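Local coordinates for protein R.Ecl18kI (Enterobacter cloacae, PDB 2GB7) that recognises the double-stranded DNA sequence 5'-CCNGG-3' and cleaves it before the first cytosine as a type II restriction endonuclease, at residues K122-I127 and Y205-D210; S50-A55 and E129-G134; S180-L185 and W189-E194. The protein carries 1 engineered substitution. One frame throughout, in Å; residues are numbered along the deposited sequence.

Interaction 1: K122-I127 and Y205-D210. With nucleotides of chain B.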
loop_
_atom_site.group_PDB
_atom_site.type_symbol
_atom_site.label_atom_id
_atom_site.label_comp_id
_atom_site.label_asym_id
_atom_site.label_seq_id
_atom_site.Cartn_x
_atom_site.Cartn_y
_atom_site.Cartn_z
ATOM N N LYS F 122 -6.947 -4.480 -10.482
ATOM C CA LYS F 122 -8.129 -4.399 -11.328
ATOM C C LYS F 122 -8.277 -5.670 -12.209
ATOM O O LYS F 122 -9.394 -6.199 -12.391
ATOM C CB LYS F 122 -8.144 -3.096 -12.158
ATOM C CG LYS F 122 -9.452 -2.942 -13.014
ATOM C CD LYS F 122 -10.723 -2.739 -12.169
ATOM C CE LYS F 122 -12.013 -2.898 -12.994
ATOM N NZ LYS F 122 -12.589 -4.310 -13.023
ATOM N N GLU F 123 -7.159 -6.158 -12.710
ATOM C CA GLU F 123 -7.172 -7.358 -13.545
ATOM C C GLU F 123 -7.549 -8.574 -12.708
ATOM O O GLU F 123 -8.364 -9.369 -13.150
ATOM C CB GLU F 123 -5.819 -7.552 -14.227
ATOM C CG GLU F 123 -5.618 -6.516 -15.317
ATOM C CD GLU F 123 -4.322 -6.709 -16.086
ATOM O OE1 GLU F 123 -3.789 -7.837 -16.120
ATOM O OE2 GLU F 123 -3.839 -5.696 -16.636
ATOM N N PHE F 124 -6.991 -8.725 -11.499
ATOM C CA PHE F 124 -7.339 -9.893 -10.635
ATOM C C PHE F 124 -8.821 -9.854 -10.341
ATOM O O PHE F 124 -9.524 -10.849 -10.456
ATOM C CB PHE F 124 -6.507 -9.820 -9.353
ATOM C CG PHE F 124 -6.645 -11.001 -8.435
ATOM C CD1 PHE F 124 -6.763 -12.308 -8.915
ATOM C CD2 PHE F 124 -6.614 -10.776 -7.058
ATOM C CE1 PHE F 124 -6.878 -13.367 -8.013
ATOM C CE2 PHE F 124 -6.662 -11.802 -6.174
ATOM C CZ PHE F 124 -6.827 -13.120 -6.648
ATOM N N GLU F 125 -9.306 -8.678 -9.954
ATOM C CA GLU F 125 -10.733 -8.496 -9.739
ATOM C C GLU F 125 -11.590 -8.864 -10.965
ATOM O O GLU F 125 -12.628 -9.579 -10.816
ATOM C CB GLU F 125 -10.971 -7.043 -9.310
ATOM C CG GLU F 125 -10.335 -6.666 -7.961
ATOM C CD GLU F 125 -9.957 -5.178 -7.850
ATOM O OE1 GLU F 125 -10.566 -4.323 -8.537
ATOM O OE2 GLU F 125 -9.025 -4.872 -7.071
ATOM N N SER F 126 -11.143 -8.444 -12.158
ATOM C CA SER F 126 -11.856 -8.717 -13.407
ATOM C C SER F 126 -11.845 -10.210 -13.700
ATOM O O SER F 126 -12.829 -10.781 -14.164
ATOM C CB SER F 126 -11.207 -7.960 -14.551
ATOM O OG SER F 126 -11.352 -6.571 -14.345
ATOM N N ILE F 127 -10.697 -10.834 -13.456
ATOM C CA ILE F 127 -10.590 -12.288 -13.646
ATOM C C ILE F 127 -11.598 -13.021 -12.737
ATOM O O ILE F 127 -12.290 -13.976 -13.150
ATOM C CB ILE F 127 -9.158 -12.759 -13.354
ATOM C CG1 ILE F 127 -8.217 -12.262 -14.479
ATOM C CG2 ILE F 127 -9.141 -14.312 -13.215
ATOM C CD1 ILE F 127 -6.751 -12.435 -14.122
ATOM N N TYR F 205 -14.995 -13.327 2.100
ATOM C CA TYR F 205 -13.954 -14.165 1.494
ATOM C C TYR F 205 -12.937 -13.208 0.921
ATOM O O TYR F 205 -13.308 -12.266 0.221
ATOM C CB TYR F 205 -14.552 -14.993 0.371
ATOM C CG TYR F 205 -15.497 -16.051 0.935
ATOM C CD1 TYR F 205 -15.075 -17.360 1.066
ATOM C CD2 TYR F 205 -16.765 -15.690 1.384
ATOM C CE1 TYR F 205 -15.916 -18.335 1.601
ATOM C CE2 TYR F 205 -17.589 -16.618 1.960
ATOM C CZ TYR F 205 -17.162 -17.949 2.048
ATOM O OH TYR F 205 -18.006 -18.904 2.574
ATOM N N LEU F 206 -11.663 -13.478 1.200
ATOM C CA LEU F 206 -10.539 -12.632 0.757
ATOM C C LEU F 206 -9.690 -13.441 -0.186
ATOM O O LEU F 206 -8.898 -14.300 0.241
ATOM C CB LEU F 206 -9.719 -12.167 1.954
ATOM C CG LEU F 206 -8.425 -11.411 1.610
ATOM C CD1 LEU F 206 -8.809 -10.203 0.780
ATOM C CD2 LEU F 206 -7.623 -10.998 2.885
ATOM N N ALA F 207 -9.903 -13.203 -1.469
ATOM C CA ALA F 207 -9.172 -13.941 -2.505
ATOM C C ALA F 207 -7.768 -13.385 -2.632
ATOM O O ALA F 207 -7.612 -12.171 -2.742
ATOM C CB ALA F 207 -9.869 -13.773 -3.823
ATOM N N THR F 208 -6.756 -14.256 -2.725
ATOM C CA THR F 208 -5.365 -13.749 -2.874
ATOM C C THR F 208 -4.495 -14.718 -3.622
ATOM O O THR F 208 -4.829 -15.887 -3.718
ATOM C CB THR F 208 -4.708 -13.444 -1.475
ATOM O OG1 THR F 208 -3.468 -12.736 -1.651
ATOM C CG2 THR F 208 -4.425 -14.725 -0.706
ATOM N N LEU F 209 -3.394 -14.213 -4.189
ATOM C CA LEU F 209 -2.381 -15.062 -4.788
ATOM C C LEU F 209 -1.135 -15.177 -3.911
ATOM O O LEU F 209 -0.183 -15.875 -4.266
ATOM C CB LEU F 209 -2.007 -14.506 -6.172
ATOM C CG LEU F 209 -3.183 -14.581 -7.141
ATOM C CD1 LEU F 209 -2.861 -14.019 -8.492
ATOM C CD2 LEU F 209 -3.728 -16.020 -7.282
ATOM N N ASP F 210 -1.149 -14.478 -2.775
ATOM C CA ASP F 210 -0.027 -14.379 -1.856
ATOM C C ASP F 210 0.332 -15.743 -1.294
ATOM O O ASP F 210 -0.545 -16.471 -0.865
ATOM C CB ASP F 210 -0.422 -13.461 -0.690
ATOM C CG ASP F 210 0.777 -12.901 0.058
ATOM O OD1 ASP F 210 1.723 -13.643 0.374
ATOM O OD2 ASP F 210 0.787 -11.703 0.307
ATOM P P DC B 3 -9.022 -2.139 -2.563
ATOM O OP1 DC B 3 -9.837 -3.345 -2.860
ATOM O OP2 DC B 3 -8.467 -1.934 -1.193
ATOM O "O5'" DC B 3 -7.851 -2.097 -3.635
ATOM C "C5'" DC B 3 -8.183 -2.168 -5.017
ATOM C "C4'" DC B 3 -6.926 -2.220 -5.848
ATOM O "O4'" DC B 3 -6.445 -0.868 -6.050
ATOM C "C3'" DC B 3 -5.821 -2.971 -5.116
ATOM O "O3'" DC B 3 -5.406 -4.171 -5.739
ATOM C "C2'" DC B 3 -4.666 -1.996 -5.007
ATOM C "C1'" DC B 3 -5.032 -0.817 -5.889
ATOM N N1 DC B 3 -4.701 0.422 -5.170
ATOM C C2 DC B 3 -3.736 1.283 -5.697
ATOM O O2 DC B 3 -3.209 1.002 -6.781
ATOM N N3 DC B 3 -3.397 2.398 -5.007
ATOM C C4 DC B 3 -3.980 2.660 -3.835
ATOM N N4 DC B 3 -3.614 3.768 -3.180
ATOM C C5 DC B 3 -4.969 1.801 -3.280
ATOM C C6 DC B 3 -5.304 0.710 -3.977
#
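F124 fastens helix 102-134 to the mixed sheet of the nuclease core, near the end of strand 204-207, where the chain passes A207, T208 and L209. The phenyl group does nearly all the work. With CG anti to the backbone N (chi1 -174°), the ring stands out from the helix and drives its far end at the chain: CE2 comes within 3.6 Å of A207 O, which sits at the ring edge near its plane, and CZ lies 4.2 Å from A207 CB. L209 arrives from the opposite direction and lays CD1 over one face, while its CG is 4.0 Å from F124 CZ. Nothing polar bridges the two segments; this is buried apolar contact. T208 turns its CB from the helix and fixes the bend behind it: T208 OG1 accepts D210 N at 3.1 Å in an ST turn and is hydrogen-bonded to K182 O of segment 180-185. One turn of the helix is reinforced too. S126 OG donates to K122 O at 2.8 Å from above the carbonyl plane, on the face opposite S126 N, and takes K122 NZ in return. E125 brings OE2 to 3.5 Å from C5' of DC3 of chain B. A helix laid against the C-terminal end of a central strand, with the DNA backbone alongside, fits the alpha/beta core of the PD-(D/E)XK nuclease clan.

Interaction 2: S50-A55 and E129-G134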
loop_
_atom_site.group_PDB
_atom_site.type_symbol
_atom_site.label_atom_id
_atom_site.label_comp_id
_atom_site.label_asym_id
_atom_site.label_seq_id
_atom_site.Cartn_x
_atom_site.Cartn_y
_atom_site.Cartn_z
ATOM N N SER F 50 -9.037 -22.499 -9.899
ATOM C CA SER F 50 -7.625 -22.150 -9.687
ATOM C C SER F 50 -6.845 -22.155 -10.981
ATOM O O SER F 50 -6.026 -21.278 -11.241
ATOM C CB SER F 50 -6.929 -23.046 -8.668
ATOM O OG SER F 50 -7.488 -22.893 -7.377
ATOM N N GLU F 51 -7.108 -23.181 -11.784
ATOM C CA GLU F 51 -6.457 -23.297 -13.074
ATOM C C GLU F 51 -6.797 -22.140 -13.985
ATOM O O GLU F 51 -5.913 -21.609 -14.656
ATOM C CB GLU F 51 -6.843 -24.622 -13.732
ATOM C CG GLU F 51 -6.290 -25.847 -12.999
ATOM C CD GLU F 51 -7.098 -26.215 -11.758
ATOM O OE1 GLU F 51 -8.139 -25.570 -11.483
ATOM O OE2 GLU F 51 -6.710 -27.179 -11.056
ATOM N N TYR F 52 -8.074 -21.772 -14.015
ATOM C CA TYR F 52 -8.543 -20.676 -14.827
ATOM C C TYR F 52 -7.835 -19.373 -14.405
ATOM O O TYR F 52 -7.306 -18.629 -15.244
ATOM C CB TYR F 52 -10.069 -20.573 -14.751
ATOM C CG TYR F 52 -10.579 -19.194 -14.997
ATOM C CD1 TYR F 52 -10.844 -18.731 -16.295
ATOM C CD2 TYR F 52 -10.770 -18.323 -13.929
ATOM C CE1 TYR F 52 -11.294 -17.431 -16.508
ATOM C CE2 TYR F 52 -11.193 -17.028 -14.133
ATOM C CZ TYR F 52 -11.480 -16.609 -15.409
ATOM O OH TYR F 52 -11.877 -15.314 -15.609
ATOM N N ILE F 53 -7.792 -19.120 -13.098
ATOM C CA ILE F 53 -7.172 -17.895 -12.586
ATOM C C ILE F 53 -5.698 -17.785 -12.978
ATOM O O ILE F 53 -5.263 -16.748 -13.484
ATOM C CB ILE F 53 -7.326 -17.825 -11.055
ATOM C CG1 ILE F 53 -8.788 -17.572 -10.708
ATOM C CG2 ILE F 53 -6.419 -16.730 -10.460
ATOM C CD1 ILE F 53 -9.147 -17.879 -9.244
ATOM N N ILE F 54 -4.942 -18.861 -12.795
ATOM C CA ILE F 54 -3.510 -18.853 -13.124
ATOM C C ILE F 54 -3.277 -18.678 -14.628
ATOM O O ILE F 54 -2.393 -17.907 -15.024
ATOM C CB ILE F 54 -2.794 -20.142 -12.604
ATOM C CG1 ILE F 54 -2.862 -20.222 -11.072
ATOM C CG2 ILE F 54 -1.302 -20.232 -13.080
ATOM C CD1 ILE F 54 -2.074 -19.125 -10.363
ATOM N N ALA F 55 -4.072 -19.371 -15.447
ATOM C CA ALA F 55 -3.948 -19.257 -16.909
ATOM C C ALA F 55 -4.291 -17.839 -17.341
ATOM O O ALA F 55 -3.588 -17.260 -18.163
ATOM C CB ALA F 55 -4.841 -20.283 -17.622
ATOM N N GLU F 129 -14.377 -11.738 -11.446
ATOM C CA GLU F 129 -15.697 -11.356 -11.910
ATOM C C GLU F 129 -16.138 -12.288 -13.030
ATOM O O GLU F 129 -17.234 -12.878 -12.978
ATOM C CB GLU F 129 -15.588 -9.942 -12.451
ATOM C CG GLU F 129 -16.844 -9.365 -12.939
ATOM C CD GLU F 129 -16.668 -7.919 -13.357
ATOM O OE1 GLU F 129 -15.606 -7.315 -13.041
ATOM O OE2 GLU F 129 -17.611 -7.400 -13.985
ATOM N N LEU F 130 -15.281 -12.456 -14.033
ATOM C CA LEU F 130 -15.619 -13.361 -15.136
ATOM C C LEU F 130 -15.745 -14.817 -14.698
ATOM O O LEU F 130 -16.534 -15.542 -15.258
ATOM C CB LEU F 130 -14.617 -13.212 -16.290
ATOM C CG LEU F 130 -14.722 -11.853 -16.985
ATOM C CD1 LEU F 130 -13.569 -11.666 -17.956
ATOM C CD2 LEU F 130 -16.033 -11.717 -17.750
ATOM N N LEU F 131 -14.991 -15.211 -13.674
ATOM C CA LEU F 131 -15.140 -16.541 -13.077
ATOM C C LEU F 131 -16.557 -16.754 -12.548
ATOM O O LEU F 131 -17.167 -17.757 -12.822
ATOM C CB LEU F 131 -14.109 -16.729 -11.953
ATOM C CG LEU F 131 -14.230 -17.984 -11.089
ATOM C CD1 LEU F 131 -14.086 -19.217 -11.961
ATOM C CD2 LEU F 131 -13.156 -17.959 -10.029
ATOM N N MET F 132 -17.052 -15.811 -11.744
ATOM C CA MET F 132 -18.422 -15.931 -11.217
ATOM C C MET F 132 -19.458 -15.917 -12.342
ATOM O O MET F 132 -20.389 -16.727 -12.332
ATOM C CB MET F 132 -18.677 -14.787 -10.228
ATOM C CG MET F 132 -17.704 -14.759 -9.067
ATOM S SD MET F 132 -17.595 -16.296 -8.145
ATOM C CE MET F 132 -19.067 -16.136 -7.156
ATOM N N MET F 133 -19.261 -15.061 -13.359
ATOM C CA MET F 133 -20.178 -15.021 -14.530
ATOM C C MET F 133 -20.157 -16.329 -15.300
ATOM O O MET F 133 -21.211 -16.902 -15.626
ATOM C CB MET F 133 -19.830 -13.866 -15.451
ATOM C CG MET F 133 -19.997 -12.545 -14.749
ATOM S SD MET F 133 -19.539 -11.158 -15.780
ATOM C CE MET F 133 -20.029 -9.868 -14.607
ATOM N N GLY F 134 -18.959 -16.840 -15.537
ATOM C CA GLY F 134 -18.805 -18.131 -16.203
ATOM C C GLY F 134 -19.510 -19.248 -15.429
ATOM O O GLY F 134 -20.103 -20.171 -16.013
#
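Y52 reaches straight across from helix 49-77 and its outer end makes the tight half of this contact. Its OH sits 3.5 Å from L130 CB, the two side chains crossing at about a right angle, and CE2 lies 3.7 Å from L131 CB, which approaches the phenol ring obliquely. L131 adds CD1 at 4.0 Å from Y52 CD2. A chi1 of 153° keeps CG roughly anti to the backbone N, which sends the ring out toward helix 102-134. The buried hydroxyl is not left to apolar neighbours alone: it pairs with I127 O, one turn before L131 on that same helix. The segments 50-55 and 129-134 run closer to antiparallel than parallel, at 140°, their axes 11.0 Å apart at closest approach. They pack among helices 24-34, 248-259 and 290-302, and helix 102-134 ties this group to the sheet by also meeting strand 204-207. Neighbours close in on the pair: Y37 and F45 set their rings edge-to-face with Y52, V292 of helix 290-302 and V28 of helix 24-34 touch L130, and L252 of helix 248-259 touches L131. Further round helix 49-77 the fit is looser. I53 meets the partner through a single methyl pair, CD1 to L131 CD2 at 4.1 Å, and F248 of helix 248-259 also touches I53. The neighbouring E51 and I54 are exposed.

Interaction 3: S180-L185 and W189-E194. With nucleotides of chain B.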
loop_
_atom_site.group_PDB
_atom_site.type_symbol
_atom_site.label_atom_id
_atom_site.label_comp_id
_atom_site.label_asym_id
_atom_site.label_seq_id
_atom_site.Cartn_x
_atom_site.Cartn_y
_atom_site.Cartn_z
ATOM N N SER F 180 -13.780 -10.104 -1.512
ATOM C CA SER F 180 -12.727 -9.068 -1.703
ATOM C C SER F 180 -11.502 -9.749 -2.314
ATOM O O SER F 180 -11.395 -10.988 -2.272
ATOM C CB SER F 180 -12.323 -8.465 -0.347
ATOM O OG SER F 180 -11.292 -7.477 -0.534
ATOM N N ALA F 181 -10.629 -8.961 -2.945
ATOM C CA ALA F 181 -9.466 -9.578 -3.573
ATOM C C ALA F 181 -8.256 -8.659 -3.380
ATOM O O ALA F 181 -8.400 -7.461 -3.499
ATOM C CB ALA F 181 -9.735 -9.748 -5.019
ATOM N N LYS F 182 -7.109 -9.257 -3.066
ATOM C CA LYS F 182 -5.837 -8.572 -2.946
ATOM C C LYS F 182 -4.811 -9.517 -3.514
ATOM O O LYS F 182 -4.689 -10.623 -3.017
ATOM C CB LYS F 182 -5.517 -8.297 -1.463
ATOM C CG LYS F 182 -6.421 -7.218 -0.871
ATOM C CD LYS F 182 -5.998 -6.878 0.547
ATOM C CE LYS F 182 -6.963 -5.825 1.146
ATOM N NZ LYS F 182 -7.079 -4.590 0.300
ATOM N N THR F 183 -4.075 -9.099 -4.543
ATOM C CA THR F 183 -3.121 -10.003 -5.174
ATOM C C THR F 183 -2.062 -10.466 -4.178
ATOM O O THR F 183 -1.713 -11.649 -4.146
ATOM C CB THR F 183 -2.458 -9.341 -6.393
ATOM O OG1 THR F 183 -1.894 -8.082 -6.000
ATOM C CG2 THR F 183 -3.477 -9.154 -7.512
ATOM N N THR F 184 -1.535 -9.511 -3.394
ATOM C CA THR F 184 -0.645 -9.794 -2.255
ATOM C C THR F 184 -1.250 -9.090 -1.061
ATOM O O THR F 184 -2.039 -8.147 -1.237
ATOM C CB THR F 184 0.787 -9.262 -2.461
ATOM O OG1 THR F 184 0.745 -7.894 -2.887
ATOM C CG2 THR F 184 1.537 -10.105 -3.511
ATOM N N LEU F 185 -0.906 -9.564 0.130
ATOM C CA LEU F 185 -1.473 -9.056 1.391
ATOM C C LEU F 185 -0.625 -8.026 2.092
ATOM O O LEU F 185 -1.173 -7.053 2.618
ATOM C CB LEU F 185 -1.780 -10.197 2.376
ATOM C CG LEU F 185 -2.777 -11.233 1.865
ATOM C CD1 LEU F 185 -3.249 -12.203 2.993
ATOM C CD2 LEU F 185 -4.014 -10.566 1.253
ATOM N N TRP F 189 -3.965 -6.581 4.465
ATOM C CA TRP F 189 -5.093 -7.403 4.925
ATOM C C TRP F 189 -5.842 -6.778 6.109
ATOM O O TRP F 189 -6.993 -7.067 6.316
ATOM C CB TRP F 189 -4.655 -8.827 5.297
ATOM C CG TRP F 189 -3.642 -8.862 6.399
ATOM C CD1 TRP F 189 -2.291 -8.931 6.254
ATOM C CD2 TRP F 189 -3.894 -8.792 7.817
ATOM N NE1 TRP F 189 -1.676 -8.927 7.489
ATOM C CE2 TRP F 189 -2.645 -8.848 8.465
ATOM C CE3 TRP F 189 -5.061 -8.703 8.598
ATOM C CZ2 TRP F 189 -2.513 -8.783 9.861
ATOM C CZ3 TRP F 189 -4.939 -8.650 9.990
ATOM C CH2 TRP F 189 -3.693 -8.713 10.612
ATOM N N GLN F 190 -5.151 -5.946 6.882
ATOM C CA GLN F 190 -5.750 -5.287 8.034
ATOM C C GLN F 190 -6.934 -4.422 7.623
ATOM O O GLN F 190 -7.818 -4.148 8.452
ATOM C CB GLN F 190 -4.679 -4.456 8.750
ATOM C CG GLN F 190 -3.584 -5.349 9.412
ATOM C CD GLN F 190 -2.341 -4.567 9.871
ATOM O OE1 GLN F 190 -2.243 -3.365 9.657
ATOM N NE2 GLN F 190 -1.351 -5.280 10.405
ATOM N N GLU F 191 -6.980 -4.006 6.345
ATOM C CA GLU F 191 -8.109 -3.195 5.843
ATOM C C GLU F 191 -9.406 -3.985 5.875
ATOM O O GLU F 191 -10.487 -3.405 5.972
ATOM C CB GLU F 191 -7.829 -2.738 4.415
ATOM C CG GLU F 191 -6.549 -1.848 4.344
ATOM C CD GLU F 191 -6.092 -1.556 2.922
ATOM O OE1 GLU F 191 -6.734 -2.088 1.973
ATOM O OE2 GLU F 191 -5.056 -0.811 2.757
ATOM N N VAL F 192 -9.289 -5.306 5.746
ATOM C CA VAL F 192 -10.479 -6.146 5.561
ATOM C C VAL F 192 -11.306 -6.250 6.859
ATOM O O VAL F 192 -12.484 -5.949 6.796
ATOM C CB VAL F 192 -10.136 -7.515 4.923
ATOM C CG1 VAL F 192 -11.404 -8.259 4.614
ATOM C CG2 VAL F 192 -9.353 -7.295 3.608
ATOM N N PRO F 193 -10.690 -6.619 8.010
ATOM C CA PRO F 193 -11.462 -6.595 9.258
ATOM C C PRO F 193 -12.029 -5.215 9.559
ATOM O O PRO F 193 -13.102 -5.095 10.106
ATOM C CB PRO F 193 -10.422 -6.978 10.319
ATOM C CG PRO F 193 -9.486 -7.858 9.635
ATOM C CD PRO F 193 -9.328 -7.110 8.282
ATOM N N GLU F 194 -11.313 -4.157 9.191
ATOM C CA GLU F 194 -11.864 -2.830 9.425
ATOM C C GLU F 194 -13.190 -2.662 8.704
ATOM O O GLU F 194 -14.170 -2.188 9.298
ATOM C CB GLU F 194 -10.845 -1.744 9.012
ATOM C CG GLU F 194 -11.394 -0.337 9.316
ATOM C CD GLU F 194 -12.347 0.216 8.286
ATOM O OE1 GLU F 194 -12.245 -0.139 7.084
ATOM O OE2 GLU F 194 -13.194 1.070 8.686
ATOM P P DC B 4 -4.641 -5.261 -4.851
ATOM O OP1 DC B 4 -4.849 -6.604 -5.444
ATOM O OP2 DC B 4 -5.019 -5.009 -3.433
ATOM O "O5'" DC B 4 -3.111 -4.851 -5.020
ATOM C "C5'" DC B 4 -2.500 -4.845 -6.302
ATOM C "C4'" DC B 4 -1.076 -4.353 -6.190
ATOM O "O4'" DC B 4 -1.088 -2.965 -5.779
ATOM C "C3'" DC B 4 -0.218 -5.101 -5.168
ATOM O "O3'" DC B 4 1.115 -5.255 -5.664
ATOM C "C2'" DC B 4 -0.212 -4.169 -3.968
ATOM C "C1'" DC B 4 -0.292 -2.796 -4.617
ATOM N N1 DC B 4 -0.935 -1.781 -3.770
ATOM C C2 DC B 4 -0.328 -0.520 -3.626
ATOM O O2 DC B 4 0.688 -0.255 -4.286
ATOM N N3 DC B 4 -0.871 0.377 -2.774
ATOM C C4 DC B 4 -1.979 0.065 -2.089
ATOM N N4 DC B 4 -2.444 0.964 -1.212
ATOM C C5 DC B 4 -2.645 -1.184 -2.259
ATOM C C6 DC B 4 -2.093 -2.068 -3.102
ATOM P P DT B 5 1.542 -6.630 -6.365
ATOM O OP1 DT B 5 0.823 -7.733 -5.684
ATOM O OP2 DT B 5 3.025 -6.652 -6.427
ATOM O "O5'" DT B 5 0.969 -6.510 -7.847
ATOM C "C5'" DT B 5 1.528 -5.594 -8.793
ATOM C "C4'" DT B 5 2.780 -6.181 -9.401
ATOM O "O4'" DT B 5 2.517 -7.499 -9.946
ATOM C "C3'" DT B 5 3.430 -5.374 -10.531
ATOM O "O3'" DT B 5 4.845 -5.345 -10.315
ATOM C "C2'" DT B 5 3.138 -6.212 -11.769
ATOM C "C1'" DT B 5 3.196 -7.608 -11.181
ATOM N N1 DT B 5 2.578 -8.704 -11.954
ATOM C C2 DT B 5 3.294 -9.877 -12.062
ATOM O O2 DT B 5 4.407 -10.022 -11.581
ATOM N N3 DT B 5 2.661 -10.871 -12.761
ATOM C C4 DT B 5 1.417 -10.808 -13.358
ATOM O O4 DT B 5 0.970 -11.791 -13.944
ATOM C C5 DT B 5 0.731 -9.540 -13.223
ATOM C C7 DT B 5 -0.615 -9.371 -13.852
ATOM C C6 DT B 5 1.339 -8.566 -12.534
#
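L185 CB meets the indole of W189 at its edge, near the ring plane and 4.1 Å from CD1, while Q190 CG lies 3.4 Å above one face, offset toward the rim. T217, I220 and L221 of helix 215-223 also pack on W189. The other flat group is the E191 carboxylate: K182 NZ reaches OE1 at 3.0 Å in a salt bridge, on the anti side and 35° out of the carboxylate plane. The lysine runs extended until its last torsion, which bends at -55° and turns NZ toward E191, with CE resting 3.7 Å from V192 CG2. The contact joins the first strand and helix of a beta-alpha-beta unit, strand 177-181, helix 191-199 and strand 204-207; K182, in the end region of strand 177-181 and next to A181, which touches D160, has a position consistent with the PD-(D/E)XK signature lysine. Beyond it the chain grips the DNA backbone. T183 N donates to OP1 of DC4 of chain B at 2.8 Å, almost straight at 164°. Two hydroxyls share one phosphate oxygen: T183 OG1 and T184 OG1 each donate to OP1 of DT5 of chain B at 2.8 Å, both held between their backbone N and carbonyl carbon. Q190, E191, P193 and E194 pack on the second subunit at the dimer interface, where E191 OE2 nears the like-charged E187 OE2 of that subunit.

The contacts run from helices 49-77 and 102-134 to the sheet and the DNA-binding loop. Interactions 1 and 2 share helix 102-134, with centres about 10 Å apart, and F124 and L209 of one pack on I53 of the other. Interactions 1 and 3, also about 10 Å apart between centres, meet on the neighbouring strands 177-181 and 204-207; in the loops that follow, D210 OD2 accepts from L185 N. Interactions 2 and 3 do not touch, their centres about 20 Å apart. Along the chain, 1 and 2 alternate segments, 3 is nested inside the loop that 1 closes, and 2 closes before 3 opens. Interaction 1 therefore links the helices to the sheet beside the loop whose T183 and T184 hold the phosphates.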